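Local coordinates for DNA-binding protein (Silicibacter pomeroyi, PDB 3EUS) that probably binds DNA through a helix-turn-helix domain of the XRE/Cro-C1 type, in an all-helical chain that assembles with a second copy of itself, at residues A[13-16]-A[17-21]; A[67-70]-A[71-74]. One frame throughout, in Å; residues are numbered along the deposited sequence.

Contact 1. Residues A[13-16]-A[17-21]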
loop_
_atom_site.group_PDB
_atom_site.type_symbol
_atom_site.label_atom_id
_atom_site.label_comp_id
_atom_site.label_asym_id
_atom_site.label_seq_id
_atom_site.Cartn_x
_atom_site.Cartn_y
_atom_site.Cartn_z
ATOM N N VAL A 13 5.939 6.595 9.153
ATOM C CA VAL A 13 5.829 6.432 10.601
ATOM C C VAL A 13 4.359 6.104 10.958
ATOM O O VAL A 13 4.059 5.174 11.695
ATOM C CB VAL A 13 6.348 7.706 11.301
ATOM C CG1 VAL A 13 5.809 7.856 12.722
ATOM C CG2 VAL A 13 7.854 7.743 11.285
ATOM N N TYR A 14 3.439 6.839 10.359
ATOM C CA TYR A 14 1.983 6.559 10.539
ATOM C C TYR A 14 1.588 5.171 10.044
ATOM O O TYR A 14 0.886 4.444 10.717
ATOM C CB TYR A 14 1.158 7.627 9.843
ATOM C CG TYR A 14 -0.307 7.357 9.831
ATOM C CD1 TYR A 14 -1.080 7.570 10.971
ATOM C CD2 TYR A 14 -0.930 6.895 8.702
ATOM C CE1 TYR A 14 -2.425 7.316 10.969
ATOM C CE2 TYR A 14 -2.254 6.620 8.704
ATOM C CZ TYR A 14 -2.997 6.852 9.824
ATOM O OH TYR A 14 -4.334 6.587 9.820
ATOM N N LEU A 15 2.017 4.794 8.855
ATOM C CA LEU A 15 1.645 3.523 8.286
ATOM C C LEU A 15 2.113 2.431 9.249
ATOM O O LEU A 15 1.369 1.503 9.593
ATOM C CB LEU A 15 2.300 3.338 6.930
ATOM C CG LEU A 15 2.191 1.949 6.324
ATOM C CD1 LEU A 15 0.704 1.459 6.190
ATOM C CD2 LEU A 15 2.893 1.917 4.944
ATOM N N CYS A 16 3.326 2.610 9.761
ATOM C CA CYS A 16 3.907 1.591 10.597
ATOM C C CYS A 16 3.146 1.476 11.875
ATOM O O CYS A 16 2.961 0.362 12.364
ATOM C CB CYS A 16 5.366 1.859 10.830
ATOM S SG CYS A 16 6.250 1.325 9.317
ATOM N N GLN A 17 2.727 2.613 12.425
ATOM C CA GLN A 17 1.903 2.608 13.609
ATOM C C GLN A 17 0.614 1.810 13.356
ATOM O O GLN A 17 0.174 1.011 14.195
ATOM C CB GLN A 17 1.611 4.089 14.040
ATOM C CG GLN A 17 0.564 4.256 15.058
ATOM C CD GLN A 17 0.810 3.505 16.331
ATOM O OE1 GLN A 17 -0.156 3.154 17.056
ATOM N NE2 GLN A 17 2.084 3.298 16.669
ATOM N N ARG A 18 -0.035 2.084 12.244
ATOM C CA ARG A 18 -1.285 1.368 11.893
ATOM C C ARG A 18 -1.056 -0.107 11.637
ATOM O O ARG A 18 -1.923 -0.914 12.008
ATOM C CB ARG A 18 -1.990 1.971 10.667
ATOM C CG ARG A 18 -2.501 3.367 10.818
ATOM C CD ARG A 18 -3.385 3.563 12.115
ATOM N NE ARG A 18 -4.606 2.761 12.001
ATOM C CZ ARG A 18 -5.792 3.219 11.572
ATOM N NH1 ARG A 18 -5.930 4.468 11.158
ATOM N NH2 ARG A 18 -6.852 2.420 11.589
ATOM N N LEU A 19 0.072 -0.477 11.041
ATOM C CA LEU A 19 0.361 -1.916 10.812
ATOM C C LEU A 19 0.478 -2.618 12.147
ATOM O O LEU A 19 -0.116 -3.698 12.400
ATOM C CB LEU A 19 1.614 -2.054 10.026
ATOM C CG LEU A 19 1.490 -1.721 8.546
ATOM C CD1 LEU A 19 2.893 -1.768 7.935
ATOM C CD2 LEU A 19 0.529 -2.695 7.903
ATOM N N ARG A 20 1.226 -1.999 13.040
ATOM C CA ARG A 20 1.425 -2.587 14.363
ATOM C C ARG A 20 0.109 -2.627 15.127
ATOM O O ARG A 20 -0.184 -3.608 15.810
ATOM C CB ARG A 20 2.512 -1.816 15.177
ATOM C CG ARG A 20 2.661 -2.286 16.606
ATOM C CD ARG A 20 3.732 -1.468 17.428
ATOM N NE ARG A 20 3.685 -0.025 17.140
ATOM C CZ ARG A 20 4.573 0.612 16.352
ATOM N NH1 ARG A 20 5.648 -0.035 15.855
ATOM N NH2 ARG A 20 4.459 1.926 16.142
ATOM N N GLN A 21 -0.661 -1.541 15.091
ATOM C CA GLN A 21 -1.887 -1.497 15.878
ATOM C C GLN A 21 -2.930 -2.502 15.345
ATOM O O GLN A 21 -3.631 -3.142 16.148
ATOM C CB GLN A 21 -2.441 -0.060 15.948
ATOM C CG GLN A 21 -3.089 0.346 17.319
ATOM C CD GLN A 21 -2.283 -0.018 18.563
ATOM O OE1 GLN A 21 -1.156 0.484 18.794
ATOM N NE2 GLN A 21 -2.860 -0.895 19.394
HETATM O O HOH W 1 5.596 4.311 13.916
#
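The Tyr14 ring carries the bent chain of Arg18 over one face: CG of Arg18 sits 3.6 Å above the ring plane, displaced toward the rim, in a CH-pi contact. At the ring's outer end the phenol OH accepts a bent hydrogen bond from NH1 of Arg18 (3.0 Å, 136° at the hydrogen), the oxygen lying somewhat out of the guanidinium plane. Ring and guanidinium stand almost perpendicular, so the charged group meets the hydroxyl and does not stack. Bends at chi2 and chi3 of Arg18, -51° and -65°, curl its chain along the ring and bring NH1 to that oxygen. Replacing Tyr14 by a phenylalanine would probably keep the CH-pi face but leave NH1 without this acceptor and the guanidinium freer to turn. The guanidinium has a second partner: NH2 forms a salt bridge with Glu74. On another side of the helix, CD1 of Leu15 packs against CG of Leu19, one turn on, at 4.0 Å; Phe59 touches both leucines, and Ile57 of the second subunit packs on Leu15. Over one face of the Arg20 guanidinium, near its rim, lies the carbonyl O of Cys16, which accepts the backbone N-H of Arg20 at 3.0 Å. These are i to i+4 pairings along helix 10-25, the first long helix of a bundle consistent with the XRE-type helix-turn-helix fold.

Contact 2. Residues A[67-70]-A[71-74]; sequences EGLD and VVSE
Val72 and Leu69 meet through methyl groups, their side chains running alongside one another in the same direction. From CB outward, Val72 first meets backbone: its CB lies 3.3 Å from the carbonyl O of Leu69. Its CG2 branch, set anti to the carbonyl carbon of Val72, touches that oxygen, lies near the O of Gly68 and meets CD2 of Leu69 at 4.0 Å. Phe59 and Met63 of helix 56-65 also touch this valine, and Val76 of the second subunit packs on both Val72 and Leu69, which places the pair at the joint between subunits.

The backbone here turns from one helix into the next. Glu67, with positive phi, is the C-prime residue of a Schellman motif that ends helix 56-65, Gly68 N reaching Met63 O; helix 72-81 then begins within a few residues. Two i to i+3 bonds make the turn: Val71 N to the O of Gly68 and Val72 N to the O of Leu69, each 3.2 Å. Both donors stand well above the carbonyl plane, about 60° out of it, so neither bond uses a carbonyl lone pair.

Val71 leans CG2 against the O of Gly68 (3.4 Å), while its CG1 passes OD1 of Asp70. With chi1 at 62°, the Asp70 carboxylate folds back over its own backbone, and OD1 comes to 3.0 Å from Val71 N. Two waters continue the pattern into the helix. One donates to the O of Leu69 and accepts from Ser73 N; the other donates to the O of Asp70 at 2.7 Å and accepts from Glu74 N, taking the place of direct bonds between those peptide groups.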
loop_
_atom_site.group_PDB
_atom_site.type_symbol
_atom_site.label_atom_id
_atom_site.label_comp_id
_atom_site.label_asym_id
_atom_site.label_seq_id
_atom_site.Cartn_x
_atom_site.Cartn_y
_atom_site.Cartn_z
ATOM N N GLU A 67 -7.359 -9.180 10.178
ATOM C CA GLU A 67 -8.818 -8.925 10.101
ATOM C C GLU A 67 -9.085 -7.418 10.167
ATOM O O GLU A 67 -9.884 -6.932 10.959
ATOM C CB GLU A 67 -9.553 -9.682 11.220
ATOM C CG GLU A 67 -9.096 -11.108 11.314
ATOM C CD GLU A 67 -9.927 -11.872 12.310
ATOM O OE1 GLU A 67 -9.734 -11.692 13.542
ATOM O OE2 GLU A 67 -10.806 -12.618 11.850
ATOM N N GLY A 68 -8.356 -6.667 9.359
ATOM C CA GLY A 68 -8.474 -5.221 9.390
ATOM C C GLY A 68 -8.659 -4.659 8.018
ATOM O O GLY A 68 -8.319 -3.497 7.779
ATOM N N LEU A 69 -9.311 -5.411 7.143
ATOM C CA LEU A 69 -9.567 -4.890 5.787
ATOM C C LEU A 69 -10.580 -3.724 5.909
ATOM O O LEU A 69 -10.512 -2.777 5.141
ATOM C CB LEU A 69 -10.066 -5.967 4.837
ATOM C CG LEU A 69 -9.021 -7.000 4.417
ATOM C CD1 LEU A 69 -9.756 -8.154 3.686
ATOM C CD2 LEU A 69 -7.953 -6.302 3.589
ATOM N N ASP A 70 -11.396 -3.742 6.958
ATOM C CA ASP A 70 -12.348 -2.619 7.219
ATOM C C ASP A 70 -11.733 -1.211 7.451
ATOM O O ASP A 70 -12.420 -0.199 7.159
ATOM C CB ASP A 70 -13.316 -2.950 8.349
ATOM C CG ASP A 70 -12.629 -3.192 9.688
ATOM O OD1 ASP A 70 -11.395 -3.439 9.737
ATOM O OD2 ASP A 70 -13.346 -3.173 10.720
ATOM N N VAL A 71 -10.507 -1.150 7.952
ATOM C CA VAL A 71 -9.822 0.128 8.189
ATOM C C VAL A 71 -8.798 0.508 7.112
ATOM O O VAL A 71 -8.167 1.577 7.190
ATOM C CB VAL A 71 -9.183 0.213 9.603
ATOM C CG1 VAL A 71 -10.271 0.101 10.672
ATOM C CG2 VAL A 71 -8.047 -0.815 9.800
ATOM N N VAL A 72 -8.723 -0.300 6.063
ATOM C CA VAL A 72 -7.821 -0.022 4.938
ATOM C C VAL A 72 -8.122 1.387 4.345
ATOM O O VAL A 72 -7.217 2.188 4.131
ATOM C CB VAL A 72 -7.870 -1.161 3.873
ATOM C CG1 VAL A 72 -7.245 -0.724 2.533
ATOM C CG2 VAL A 72 -7.035 -2.470 4.384
ATOM N N SER A 73 -9.409 1.675 4.082
ATOM C CA SER A 73 -9.762 2.933 3.419
ATOM C C SER A 73 -9.284 4.135 4.272
ATOM O O SER A 73 -8.744 5.103 3.763
ATOM C CB SER A 73 -11.273 2.971 3.134
ATOM O OG SER A 73 -11.586 4.180 2.566
ATOM N N GLU A 74 -9.498 4.059 5.573
ATOM C CA GLU A 74 -9.089 5.107 6.501
ATOM C C GLU A 74 -7.571 5.304 6.514
ATOM O O GLU A 74 -7.128 6.422 6.468
ATOM C CB GLU A 74 -9.546 4.728 7.873
ATOM C CG GLU A 74 -9.377 5.737 9.029
ATOM C CD GLU A 74 -9.785 5.054 10.367
ATOM O OE1 GLU A 74 -8.911 4.481 11.083
ATOM O OE2 GLU A 74 -10.991 5.045 10.678
HETATM O O HOH W 2 -11.524 -0.371 4.093
HETATM O O HOH W 3 -11.883 2.359 6.519
#

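Overall arrangement
Contact 1 lies on helix 10-25, contact 2 at the turn into helix 72-81, with their centres about 13 Å apart. They touch directly: NH2 of Arg18 forms a salt bridge with OE1 of Glu74 (3.0 Å) and packs on CB of Val71 (3.8 Å), so this one nitrogen joins the two contacts. Helix 56-65 is shared ground, Phe59 and Met63 contributing to each contact. The centre of contact 1 lies about 5 Å from the centre of the chain. The centre of contact 2 is farther out, about 12 Å from the centre of the chain. Both contacts also reach the second subunit.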